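Local coordinates for methylthioribose-1-phosphate isomerase (Saccharomyces cerevisiae, PDB 1W2W), which catalyses the interconversion of methylthioribose-1-phosphate and methylthioribulose-1-phosphate, an early step of the methionine salvage pathway, at residues E4-D9 / V18-Q23; E14-K19 / E67-K72; H36-G41 / T93-R98; S63-V68 / A131-L136. All blocks are in the same frame, centred on the assembly; numbering follows the deposited sequence.

Contact 1: residues E4-D9 / V18-Q23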
loop_
_atom_site.group_PDB
_atom_site.type_symbol
_atom_site.label_atom_id
_atom_site.label_comp_id
_atom_site.label_asym_id
_atom_site.label_seq_id
_atom_site.Cartn_x
_atom_site.Cartn_y
_atom_site.Cartn_z
ATOM N N GLU A 4 -3.342 -24.519 6.989
ATOM C CA GLU A 4 -2.125 -25.166 7.453
ATOM C C GLU A 4 -1.012 -24.963 6.417
ATOM O O GLU A 4 -1.064 -25.526 5.332
ATOM C CB GLU A 4 -2.377 -26.656 7.736
ATOM C CG GLU A 4 -1.141 -27.424 8.193
ATOM C CD GLU A 4 -1.422 -28.763 8.870
ATOM O OE1 GLU A 4 -2.378 -29.482 8.483
ATOM O OE2 GLU A 4 -0.663 -29.106 9.805
ATOM N N ALA A 5 -0.012 -24.149 6.751
ATOM C CA ALA A 5 1.073 -23.857 5.811
ATOM C C ALA A 5 1.880 -25.102 5.491
ATOM O O ALA A 5 2.345 -25.277 4.363
ATOM C CB ALA A 5 1.992 -22.778 6.361
ATOM N N ILE A 6 2.044 -25.964 6.484
ATOM C CA ILE A 6 2.945 -27.106 6.356
ATOM C C ILE A 6 2.205 -28.352 6.797
ATOM O O ILE A 6 1.704 -28.408 7.918
ATOM C CB ILE A 6 4.212 -26.876 7.214
ATOM C CG1 ILE A 6 4.999 -25.675 6.671
ATOM C CG2 ILE A 6 5.098 -28.136 7.239
ATOM C CD1 ILE A 6 5.991 -25.099 7.675
ATOM N N VAL A 7 2.123 -29.340 5.913
ATOM C CA VAL A 7 1.437 -30.575 6.263
ATOM C C VAL A 7 2.499 -31.648 6.456
ATOM O O VAL A 7 3.112 -32.109 5.484
ATOM C CB VAL A 7 0.416 -30.988 5.205
ATOM C CG1 VAL A 7 -0.296 -32.279 5.632
ATOM C CG2 VAL A 7 -0.619 -29.865 5.009
ATOM N N PHE A 8 2.677 -32.024 7.719
ATOM C CA PHE A 8 3.741 -32.921 8.171
ATOM C C PHE A 8 3.104 -34.211 8.677
ATOM O O PHE A 8 2.513 -34.230 9.754
ATOM C CB PHE A 8 4.516 -32.229 9.307
ATOM C CG PHE A 8 5.522 -33.108 9.990
ATOM C CD1 PHE A 8 6.215 -34.079 9.282
ATOM C CD2 PHE A 8 5.784 -32.960 11.350
ATOM C CE1 PHE A 8 7.147 -34.893 9.922
ATOM C CE2 PHE A 8 6.711 -33.758 11.991
ATOM C CZ PHE A 8 7.397 -34.729 11.277
ATOM N N ASP A 9 3.196 -35.289 7.900
ATOM C CA ASP A 9 2.697 -36.575 8.363
ATOM C C ASP A 9 3.844 -37.309 9.048
ATOM O O ASP A 9 4.770 -37.793 8.387
ATOM C CB ASP A 9 2.193 -37.379 7.165
ATOM C CG ASP A 9 1.605 -38.712 7.554
ATOM O OD1 ASP A 9 1.702 -39.147 8.724
ATOM O OD2 ASP A 9 1.011 -39.408 6.716
ATOM N N VAL A 18 6.123 -34.577 3.861
ATOM C CA VAL A 18 5.998 -33.146 4.096
ATOM C C VAL A 18 5.522 -32.543 2.784
ATOM O O VAL A 18 6.094 -32.819 1.734
ATOM C CB VAL A 18 7.357 -32.538 4.513
ATOM C CG1 VAL A 18 7.238 -31.036 4.700
ATOM C CG2 VAL A 18 7.877 -33.202 5.788
ATOM N N LYS A 19 4.470 -31.731 2.832
ATOM C CA LYS A 19 4.093 -30.917 1.673
ATOM C C LYS A 19 3.681 -29.541 2.195
ATOM O O LYS A 19 3.260 -29.426 3.338
ATOM C CB LYS A 19 2.974 -31.580 0.855
ATOM C CG LYS A 19 1.616 -31.644 1.543
ATOM C CD LYS A 19 0.633 -32.477 0.722
ATOM C CE LYS A 19 -0.782 -32.371 1.273
ATOM N NZ LYS A 19 -1.704 -33.325 0.588
ATOM N N VAL A 20 3.815 -28.495 1.389
ATOM C CA VAL A 20 3.529 -27.149 1.882
ATOM C C VAL A 20 2.591 -26.404 0.939
ATOM O O VAL A 20 2.604 -26.610 -0.280
ATOM C CB VAL A 20 4.808 -26.322 2.089
ATOM C CG1 VAL A 20 5.723 -26.978 3.127
ATOM C CG2 VAL A 20 5.531 -26.111 0.750
ATOM N N LEU A 21 1.758 -25.540 1.501
ATOM C CA LEU A 21 0.876 -24.737 0.666
ATOM C C LEU A 21 1.723 -23.736 -0.093
ATOM O O LEU A 21 2.620 -23.135 0.482
ATOM C CB LEU A 21 -0.106 -23.964 1.541
ATOM C CG LEU A 21 -1.428 -24.624 1.914
ATOM C CD1 LEU A 21 -2.246 -23.616 2.693
ATOM C CD2 LEU A 21 -2.169 -25.100 0.670
ATOM N N ASP A 22 1.423 -23.532 -1.371
ATOM C CA ASP A 22 2.093 -22.464 -2.106
ATOM C C ASP A 22 1.422 -21.131 -1.771
ATOM O O ASP A 22 0.352 -20.786 -2.309
ATOM C CB ASP A 22 2.014 -22.726 -3.606
ATOM C CG ASP A 22 2.874 -21.774 -4.400
ATOM O OD1 ASP A 22 3.186 -20.676 -3.873
ATOM O OD2 ASP A 22 3.297 -22.050 -5.547
ATOM N N GLN A 23 2.045 -20.369 -0.877
ATOM C CA GLN A 23 1.384 -19.163 -0.395
ATOM C C GLN A 23 1.384 -18.029 -1.400
ATOM O O GLN A 23 0.712 -17.016 -1.186
ATOM C CB GLN A 23 1.986 -18.714 0.929
ATOM C CG GLN A 23 1.808 -19.758 2.034
ATOM C CD GLN A 23 2.274 -19.240 3.375
ATOM O OE1 GLN A 23 1.929 -18.127 3.768
ATOM N NE2 GLN A 23 3.073 -20.039 4.079
HETATM O O HOH W 1 3.344 -22.901 3.195
#
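I6 turns CG1 away from its carbonyl carbon (chi1 -65°), and V20 sets its own CG1 the same way, which lays the two branches side by side with I6 CG1 3.8 Å from V20 CG1. F8 crosses V18 on the same face of the sheet, F8 CD1 meeting V18 CG2 at 4.0 Å. V7 and K19 take the other face, where V7 CB rests on the CG of the lysine and the extended K19 chain runs on to a cation-pi contact with Y32. Between the two faces the backbones are joined by V7 N to K19 O at 2.8 Å, nearly straight (168°), by K19 N to V7 O and by L21 N to A5 O. Past the last bridge, a water donates to both A5 O and L21 O and accepts from Q23 NE2, so A5 O is gripped twice. Q23 OE1 bonds R51, and the Q23 side chain lies about 9 Å from that of C181, the predicted transition-state stabiliser. Bridges I6-V20, V7-K19 and F8-V18, with strand axes at 165°, define an antiparallel beta hairpin whose I6, F8 and V18 pack on helix 53-73, with V20 on V50.

Contact 2: residues E14-K19 / E67-K72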
loop_
_atom_site.group_PDB
_atom_site.type_symbol
_atom_site.label_atom_id
_atom_site.label_comp_id
_atom_site.label_asym_id
_atom_site.label_seq_id
_atom_site.Cartn_x
_atom_site.Cartn_y
_atom_site.Cartn_z
ATOM N N GLU A 14 10.199 -43.122 10.505
ATOM C CA GLU A 14 11.317 -43.376 9.596
ATOM C C GLU A 14 11.083 -42.953 8.145
ATOM O O GLU A 14 11.983 -43.057 7.307
ATOM C CB GLU A 14 11.748 -44.842 9.674
ATOM C CG GLU A 14 12.688 -45.124 10.835
ATOM C CD GLU A 14 13.097 -46.581 10.945
ATOM O OE1 GLU A 14 13.634 -47.143 9.968
ATOM O OE2 GLU A 14 12.886 -47.169 12.020
ATOM N N ASN A 15 9.884 -42.463 7.852
ATOM C CA ASN A 15 9.457 -42.229 6.476
ATOM C C ASN A 15 8.413 -41.117 6.488
ATOM O O ASN A 15 7.271 -41.335 6.084
ATOM C CB ASN A 15 8.825 -43.514 5.911
ATOM C CG ASN A 15 8.493 -43.424 4.437
ATOM O OD1 ASN A 15 9.200 -42.788 3.652
ATOM N ND2 ASN A 15 7.402 -44.083 4.044
ATOM N N VAL A 16 8.795 -39.936 6.950
ATOM C CA VAL A 16 7.806 -38.863 7.087
ATOM C C VAL A 16 7.455 -38.311 5.718
ATOM O O VAL A 16 8.235 -38.440 4.770
ATOM C CB VAL A 16 8.284 -37.709 7.999
ATOM C CG1 VAL A 16 8.611 -38.210 9.397
ATOM C CG2 VAL A 16 9.470 -36.954 7.392
ATOM N N SER A 17 6.283 -37.689 5.602
ATOM C CA SER A 17 6.007 -36.918 4.401
ATOM C C SER A 17 5.744 -35.463 4.769
ATOM O O SER A 17 5.243 -35.155 5.854
ATOM C CB SER A 17 4.867 -37.533 3.585
ATOM O OG SER A 17 3.644 -37.361 4.272
ATOM N N VAL A 18 6.123 -34.577 3.861
ATOM C CA VAL A 18 5.998 -33.146 4.096
ATOM C C VAL A 18 5.522 -32.543 2.784
ATOM O O VAL A 18 6.094 -32.819 1.734
ATOM C CB VAL A 18 7.357 -32.538 4.513
ATOM C CG1 VAL A 18 7.238 -31.036 4.700
ATOM C CG2 VAL A 18 7.877 -33.202 5.788
ATOM N N LYS A 19 4.470 -31.731 2.832
ATOM C CA LYS A 19 4.093 -30.917 1.673
ATOM C C LYS A 19 3.681 -29.541 2.195
ATOM O O LYS A 19 3.260 -29.426 3.338
ATOM C CB LYS A 19 2.974 -31.580 0.855
ATOM C CG LYS A 19 1.616 -31.644 1.543
ATOM C CD LYS A 19 0.633 -32.477 0.722
ATOM C CE LYS A 19 -0.782 -32.371 1.273
ATOM N NZ LYS A 19 -1.704 -33.325 0.588
ATOM N N GLU A 67 15.444 -35.231 3.413
ATOM C CA GLU A 67 16.663 -35.531 2.664
ATOM C C GLU A 67 17.398 -36.735 3.248
ATOM O O GLU A 67 17.799 -37.645 2.511
ATOM C CB GLU A 67 17.607 -34.330 2.562
ATOM C CG GLU A 67 18.904 -34.692 1.849
ATOM C CD GLU A 67 19.538 -33.514 1.146
ATOM O OE1 GLU A 67 20.777 -33.386 1.202
ATOM O OE2 GLU A 67 18.797 -32.715 0.535
ATOM N N VAL A 68 17.582 -36.762 4.566
ATOM C CA VAL A 68 18.354 -37.864 5.134
ATOM C C VAL A 68 17.588 -39.173 5.041
ATOM O O VAL A 68 18.182 -40.250 4.900
ATOM C CB VAL A 68 18.844 -37.590 6.568
ATOM C CG1 VAL A 68 19.735 -36.345 6.612
ATOM C CG2 VAL A 68 17.687 -37.476 7.503
ATOM N N GLN A 69 16.261 -39.093 5.103
ATOM C CA GLN A 69 15.455 -40.298 4.949
ATOM C C GLN A 69 15.441 -40.806 3.521
ATOM O O GLN A 69 15.414 -42.016 3.289
ATOM C CB GLN A 69 14.040 -40.099 5.491
ATOM C CG GLN A 69 14.083 -39.740 6.973
ATOM C CD GLN A 69 12.747 -39.866 7.656
ATOM O OE1 GLN A 69 11.700 -39.683 7.024
ATOM N NE2 GLN A 69 12.767 -40.190 8.942
ATOM N N LEU A 70 15.477 -39.885 2.566
ATOM C CA LEU A 70 15.554 -40.261 1.161
ATOM C C LEU A 70 16.882 -40.957 0.848
ATOM O O LEU A 70 16.912 -41.960 0.134
ATOM C CB LEU A 70 15.370 -39.030 0.266
ATOM C CG LEU A 70 15.355 -39.236 -1.251
ATOM C CD1 LEU A 70 14.409 -40.349 -1.641
ATOM C CD2 LEU A 70 14.980 -37.944 -1.973
ATOM N N ILE A 71 17.988 -40.441 1.367
ATOM C CA ILE A 71 19.267 -41.055 1.031
ATOM C C ILE A 71 19.416 -42.427 1.689
ATOM O O ILE A 71 20.168 -43.278 1.204
ATOM C CB ILE A 71 20.459 -40.118 1.323
ATOM C CG1 ILE A 71 20.575 -39.804 2.811
ATOM C CG2 ILE A 71 20.315 -38.819 0.547
ATOM C CD1 ILE A 71 21.602 -38.735 3.119
ATOM N N LYS A 72 18.697 -42.643 2.787
ATOM C CA LYS A 72 18.611 -43.972 3.385
ATOM C C LYS A 72 17.821 -44.930 2.493
ATOM O O LYS A 72 18.285 -46.035 2.195
ATOM C CB LYS A 72 17.998 -43.918 4.788
ATOM C CG LYS A 72 17.787 -45.306 5.386
ATOM C CD LYS A 72 16.719 -45.312 6.463
ATOM C CE LYS A 72 15.988 -46.652 6.527
ATOM N NZ LYS A 72 15.037 -46.668 7.685
HETATM O O HOH W 2 14.704 -43.298 7.652
HETATM O O HOH W 3 10.833 -38.856 4.605
#
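The loop leading into strand 17-21 passes over helix 67-72, with N15 CA and Q69 CA 6.5 Å apart, and the backbone N of V16 meets Q69 OE1 at 2.9 Å (N-H...O angle 159°). That N-H lies in the carbonyl plane of the amide. The glutamine reaches it as an extended chain beyond CG, CG being anti to the carbonyl carbon (chi1 -60°), and V16 CG2 sits 3.5 Å from the same oxygen. A water bonded to V16 O also donates to Q69 OE1 (2.7 Å), giving this acceptor two partners. At its other end the amide gives NE2 to P13 O and D133 OD1, which fixes its rotation. Replacing Q69 by a leucine would probably leave V16 N without its acceptor and deprive P13 O and D133 of a donor. Nearer the surface E14 and K72 cross at a slant, E14 OE1 making a salt bridge with K72 NZ at 2.7 Å. A second water donates to E14 O and is held weakly by K72 NZ. The contact joins the loop before strand 17-21 to the C-terminal part of helix 53-73, with V16 resting on F8 of strand 6-9 and Y137 of helix 129-168.

Contact 3: residues H36-G41 / T93-R98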
loop_
_atom_site.group_PDB
_atom_site.type_symbol
_atom_site.label_atom_id
_atom_site.label_comp_id
_atom_site.label_asym_id
_atom_site.label_seq_id
_atom_site.Cartn_x
_atom_site.Cartn_y
_atom_site.Cartn_z
ATOM N N HIS A 36 11.089 -32.976 -0.564
ATOM C CA HIS A 36 11.858 -34.222 -0.518
ATOM C C HIS A 36 13.304 -34.001 -0.090
ATOM O O HIS A 36 13.907 -34.855 0.570
ATOM C CB HIS A 36 11.795 -34.936 -1.877
ATOM C CG HIS A 36 10.409 -35.353 -2.268
ATOM N ND1 HIS A 36 9.696 -36.301 -1.568
ATOM C CD2 HIS A 36 9.604 -34.946 -3.278
ATOM C CE1 HIS A 36 8.509 -36.461 -2.130
ATOM N NE2 HIS A 36 8.428 -35.649 -3.167
ATOM N N THR A 37 13.868 -32.862 -0.474
ATOM C CA THR A 37 15.280 -32.602 -0.225
ATOM C C THR A 37 15.516 -31.187 0.252
ATOM O O THR A 37 14.591 -30.358 0.274
ATOM C CB THR A 37 16.096 -32.792 -1.507
ATOM O OG1 THR A 37 15.810 -31.705 -2.406
ATOM C CG2 THR A 37 15.640 -34.048 -2.245
ATOM N N ILE A 38 16.766 -30.914 0.608
ATOM C CA ILE A 38 17.134 -29.573 1.044
ATOM C C ILE A 38 16.990 -28.585 -0.108
ATOM O O ILE A 38 16.727 -27.397 0.108
ATOM C CB ILE A 38 18.537 -29.577 1.673
ATOM C CG1 ILE A 38 18.464 -30.324 3.014
ATOM C CG2 ILE A 38 19.024 -28.150 1.931
ATOM C CD1 ILE A 38 19.821 -30.640 3.642
ATOM N N ASP A 39 17.126 -29.065 -1.342
ATOM C CA ASP A 39 16.913 -28.160 -2.471
ATOM C C ASP A 39 15.474 -27.674 -2.503
ATOM O O ASP A 39 15.228 -26.536 -2.895
ATOM C CB ASP A 39 17.252 -28.801 -3.821
ATOM C CG ASP A 39 18.703 -29.180 -3.929
ATOM O OD1 ASP A 39 19.554 -28.265 -3.926
ATOM O OD2 ASP A 39 19.076 -30.364 -4.004
ATOM N N ASP A 40 14.534 -28.534 -2.109
ATOM C CA ASP A 40 13.118 -28.166 -2.109
ATOM C C ASP A 40 12.853 -27.143 -1.008
ATOM O O ASP A 40 12.148 -26.161 -1.223
ATOM C CB ASP A 40 12.238 -29.390 -1.874
ATOM C CG ASP A 40 12.326 -30.400 -3.006
ATOM O OD1 ASP A 40 12.627 -29.997 -4.159
ATOM O OD2 ASP A 40 12.109 -31.616 -2.824
ATOM N N GLY A 41 13.423 -27.395 0.164
ATOM C CA GLY A 41 13.334 -26.474 1.282
ATOM C C GLY A 41 13.877 -25.113 0.891
ATOM O O GLY A 41 13.227 -24.089 1.106
ATOM N N THR A 93 30.362 -33.648 6.024
ATOM C CA THR A 93 30.891 -32.515 5.272
ATOM C C THR A 93 29.902 -31.983 4.231
ATOM O O THR A 93 29.670 -30.776 4.133
ATOM C CB THR A 93 32.207 -32.916 4.590
ATOM O OG1 THR A 93 33.177 -33.185 5.610
ATOM C CG2 THR A 93 32.797 -31.732 3.810
ATOM N N VAL A 94 29.330 -32.895 3.455
ATOM C CA VAL A 94 28.340 -32.497 2.460
ATOM C C VAL A 94 27.043 -32.018 3.122
ATOM O O VAL A 94 26.484 -30.984 2.728
ATOM C CB VAL A 94 28.077 -33.607 1.438
ATOM C CG1 VAL A 94 26.888 -33.243 0.533
ATOM C CG2 VAL A 94 29.332 -33.839 0.598
ATOM N N LEU A 95 26.574 -32.753 4.127
ATOM C CA LEU A 95 25.385 -32.311 4.863
ATOM C C LEU A 95 25.571 -30.897 5.420
ATOM O O LEU A 95 24.686 -30.046 5.273
ATOM C CB LEU A 95 25.035 -33.294 5.977
ATOM C CG LEU A 95 23.710 -33.124 6.723
ATOM C CD1 LEU A 95 22.596 -32.771 5.748
ATOM C CD2 LEU A 95 23.423 -34.456 7.395
ATOM N N ASN A 96 26.715 -30.638 6.052
ATOM C CA ASN A 96 26.975 -29.305 6.587
ATOM C C ASN A 96 26.983 -28.234 5.513
ATOM O O ASN A 96 26.475 -27.133 5.719
ATOM C CB ASN A 96 28.255 -29.265 7.426
ATOM C CG ASN A 96 28.028 -29.774 8.833
ATOM O OD1 ASN A 96 27.045 -29.406 9.486
ATOM N ND2 ASN A 96 28.923 -30.632 9.306
ATOM N N LYS A 97 27.543 -28.564 4.356
ATOM C CA LYS A 97 27.551 -27.643 3.225
ATOM C C LYS A 97 26.116 -27.352 2.779
ATOM O O LYS A 97 25.765 -26.212 2.475
ATOM C CB LYS A 97 28.371 -28.243 2.081
ATOM C CG LYS A 97 28.495 -27.380 0.831
ATOM C CD LYS A 97 29.564 -27.971 -0.100
ATOM C CE LYS A 97 28.959 -28.825 -1.203
ATOM N NZ LYS A 97 28.961 -28.064 -2.493
ATOM N N ARG A 98 25.285 -28.386 2.753
ATOM C CA ARG A 98 23.901 -28.214 2.329
ATOM C C ARG A 98 23.066 -27.460 3.372
ATOM O O ARG A 98 22.146 -26.716 3.011
ATOM C CB ARG A 98 23.287 -29.559 1.928
ATOM C CG ARG A 98 23.816 -30.007 0.569
ATOM C CD ARG A 98 23.419 -31.401 0.172
ATOM N NE ARG A 98 22.003 -31.491 -0.188
ATOM C CZ ARG A 98 21.467 -30.947 -1.267
ATOM N NH1 ARG A 98 22.217 -30.254 -2.117
ATOM N NH2 ARG A 98 20.175 -31.105 -1.504
#
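The guanidinium of R98 is met at its edge by D39: OD2 lies 9° out of the guanidinium plane and receives NH2 at 2.8 Å with an N-H...O angle of 165°. T37 CB also approaches the edge, whereas I38 CB comes to NH2 obliquely, 3.9 Å away. The carboxylate is turned 63° from the guanidinium, and NH2 reaches OD2 from above the carboxylate plane; this is a salt bridge through one N-H. A bend at chi3 carries the R98 head back toward helix 38-46, and its NE is paired with E67 OE1, leaving the arginine held between two acidic side chains. I38 lies alongside, its CG2 3.6 Å from R98 O and its CD1 4.1 Å from L95 CD1, the side chains of I38 and L95 crossing at about a right angle. The start of helix 38-46 is organised by a capping box of T37 and D40. D40 OD2 accepts H36 N (2.8 Å) on its anti lone pair and T37 N from above its plane, while T37 OG1 weakly accepts D39 N and D40 N. Replacing D39 by an alanine would probably leave R98 NH2 without its carboxylate mate on helix 38-46, the charge then leaning on E67. E67 OE2 accepts I38 N as well, so one glutamate of helix 53-73 joins both helices. Two carboxylates around a buried arginine are consistent with its positive charge being balanced within the helix bundle, and the helix dipole at the N-terminal turn would favour the negative charges of D39 and E67.

Contact 4: residues S63-V68 / A131-L136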
loop_
_atom_site.group_PDB
_atom_site.type_symbol
_atom_site.label_atom_id
_atom_site.label_comp_id
_atom_site.label_asym_id
_atom_site.label_seq_id
_atom_site.Cartn_x
_atom_site.Cartn_y
_atom_site.Cartn_z
ATOM N N SER A 63 12.974 -30.265 5.685
ATOM C CA SER A 63 13.609 -30.637 4.420
ATOM C C SER A 63 14.933 -31.377 4.640
ATOM O O SER A 63 15.338 -32.185 3.800
ATOM C CB SER A 63 13.788 -29.430 3.486
ATOM O OG SER A 63 14.910 -28.642 3.853
ATOM N N VAL A 64 15.598 -31.102 5.759
ATOM C CA VAL A 64 16.797 -31.859 6.132
ATOM C C VAL A 64 16.399 -33.297 6.477
ATOM O O VAL A 64 17.050 -34.273 6.061
ATOM C CB VAL A 64 17.518 -31.207 7.332
ATOM C CG1 VAL A 64 18.823 -31.946 7.633
ATOM C CG2 VAL A 64 17.828 -29.742 7.063
ATOM N N LEU A 65 15.318 -33.444 7.235
ATOM C CA LEU A 65 14.846 -34.777 7.592
ATOM C C LEU A 65 14.388 -35.572 6.368
ATOM O O LEU A 65 14.746 -36.742 6.221
ATOM C CB LEU A 65 13.747 -34.725 8.663
ATOM C CG LEU A 65 13.121 -36.079 9.051
ATOM C CD1 LEU A 65 14.168 -37.015 9.673
ATOM C CD2 LEU A 65 11.960 -35.875 10.017
ATOM N N THR A 66 13.604 -34.973 5.479
ATOM C CA THR A 66 13.212 -35.715 4.279
ATOM C C THR A 66 14.437 -36.102 3.450
ATOM O O THR A 66 14.462 -37.184 2.854
ATOM C CB THR A 66 12.187 -34.955 3.400
ATOM O OG1 THR A 66 12.673 -33.646 3.091
ATOM C CG2 THR A 66 10.892 -34.700 4.144
ATOM N N GLU A 67 15.444 -35.231 3.413
ATOM C CA GLU A 67 16.663 -35.531 2.664
ATOM C C GLU A 67 17.398 -36.735 3.248
ATOM O O GLU A 67 17.799 -37.645 2.511
ATOM C CB GLU A 67 17.607 -34.330 2.562
ATOM C CG GLU A 67 18.904 -34.692 1.849
ATOM C CD GLU A 67 19.538 -33.514 1.146
ATOM O OE1 GLU A 67 20.777 -33.386 1.202
ATOM O OE2 GLU A 67 18.797 -32.715 0.535
ATOM N N VAL A 68 17.582 -36.762 4.566
ATOM C CA VAL A 68 18.354 -37.864 5.134
ATOM C C VAL A 68 17.588 -39.173 5.041
ATOM O O VAL A 68 18.182 -40.250 4.900
ATOM C CB VAL A 68 18.844 -37.590 6.568
ATOM C CG1 VAL A 68 19.735 -36.345 6.612
ATOM C CG2 VAL A 68 17.687 -37.476 7.503
ATOM N N ALA A 131 21.365 -42.631 13.617
ATOM C CA ALA A 131 21.154 -41.929 14.879
ATOM C C ALA A 131 20.702 -40.493 14.622
ATOM O O ALA A 131 19.802 -39.993 15.298
ATOM C CB ALA A 131 22.417 -41.947 15.722
ATOM N N PHE A 132 21.334 -39.843 13.651
ATOM C CA PHE A 132 20.981 -38.471 13.287
ATOM C C PHE A 132 19.517 -38.398 12.856
ATOM O O PHE A 132 18.778 -37.504 13.274
ATOM C CB PHE A 132 21.891 -37.956 12.173
ATOM C CG PHE A 132 21.574 -36.560 11.718
ATOM C CD1 PHE A 132 21.665 -35.485 12.599
ATOM C CD2 PHE A 132 21.179 -36.318 10.411
ATOM C CE1 PHE A 132 21.371 -34.198 12.182
ATOM C CE2 PHE A 132 20.883 -35.025 9.985
ATOM C CZ PHE A 132 20.979 -33.969 10.865
ATOM N N ASP A 133 19.123 -39.348 12.015
ATOM C CA ASP A 133 17.761 -39.452 11.502
ATOM C C ASP A 133 16.765 -39.474 12.666
ATOM O O ASP A 133 15.839 -38.659 12.740
ATOM C CB ASP A 133 17.699 -40.735 10.657
ATOM C CG ASP A 133 16.401 -40.910 9.895
ATOM O OD1 ASP A 133 15.341 -40.448 10.360
ATOM O OD2 ASP A 133 16.364 -41.531 8.805
ATOM N N GLY A 134 16.965 -40.407 13.590
ATOM C CA GLY A 134 16.093 -40.540 14.742
ATOM C C GLY A 134 16.043 -39.291 15.605
ATOM O O GLY A 134 14.968 -38.886 16.045
ATOM N N SER A 135 17.201 -38.683 15.845
ATOM C CA SER A 135 17.271 -37.514 16.722
ATOM C C SER A 135 16.690 -36.279 16.033
ATOM O O SER A 135 16.080 -35.424 16.682
ATOM C CB SER A 135 18.719 -37.246 17.137
ATOM O OG SER A 135 19.238 -38.347 17.874
ATOM N N LEU A 136 16.891 -36.185 14.723
ATOM C CA LEU A 136 16.325 -35.093 13.944
ATOM C C LEU A 136 14.804 -35.186 13.882
ATOM O O LEU A 136 14.117 -34.159 13.965
ATOM C CB LEU A 136 16.929 -35.054 12.535
ATOM C CG LEU A 136 16.443 -33.932 11.608
ATOM C CD1 LEU A 136 16.695 -32.552 12.209
ATOM C CD2 LEU A 136 17.068 -34.044 10.216
#
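L136 sends CD2 between V64 and L65, where it lies 3.5 Å from the backbone N of L65, 3.7 Å from L65 CB and 3.8 Å from V64 CG1. This reach follows from its CG standing anti to the backbone N (chi1 -179°), which extends the leucine away from its own helix and lets it cross V64 at about a right angle. F132 adopts a similar first torsion (chi1 179°) and presents the edge of its ring: V68 CG1 lies in the ring plane, 3.8 Å from CE2, while V64 CG1 approaches the same edge more distantly near CZ. The V68 methyl that meets the ring is the one placed beside its backbone N. These contacts belong to an antiparallel helix pair, helix 53-73 against the long helix 129-168, with the axes of the two short segments 10.0 Å apart and their directions 147° from one another. The interface across this pair is apolar, but D133 brings a polar group to its border: D133 OD1, bonded to Q69, is 3.7 Å from L65 CD1. Beyond the pair, F132 leans on L95 of helix 88-103 and L123 of helix 111-124, L136 on I119, and V64 on L99 and L102.

Overall arrangement
In this N-terminal part of the enzyme, contact 1 closes first, a short hairpin loop between strands 6-9 and 17-21. Contact 2 starts inside that loop and on the second strand, sharing V18 and K19 with contact 1, and spans a longer stretch to helix 53-73. Contact 3 opens within that span and closes beyond it on helix 88-103, so contacts 2 and 3 cross. Contact 4 opens on helix 53-73, shares E67 and V68 with contact 2, and ends on helix 129-168, crossing contact 3 too. Contacts 2 and 4 both use helix 53-73, and E67 of that helix reaches I38 and R98 of contact 3; V18 against T66 joins contact 1 to contact 4.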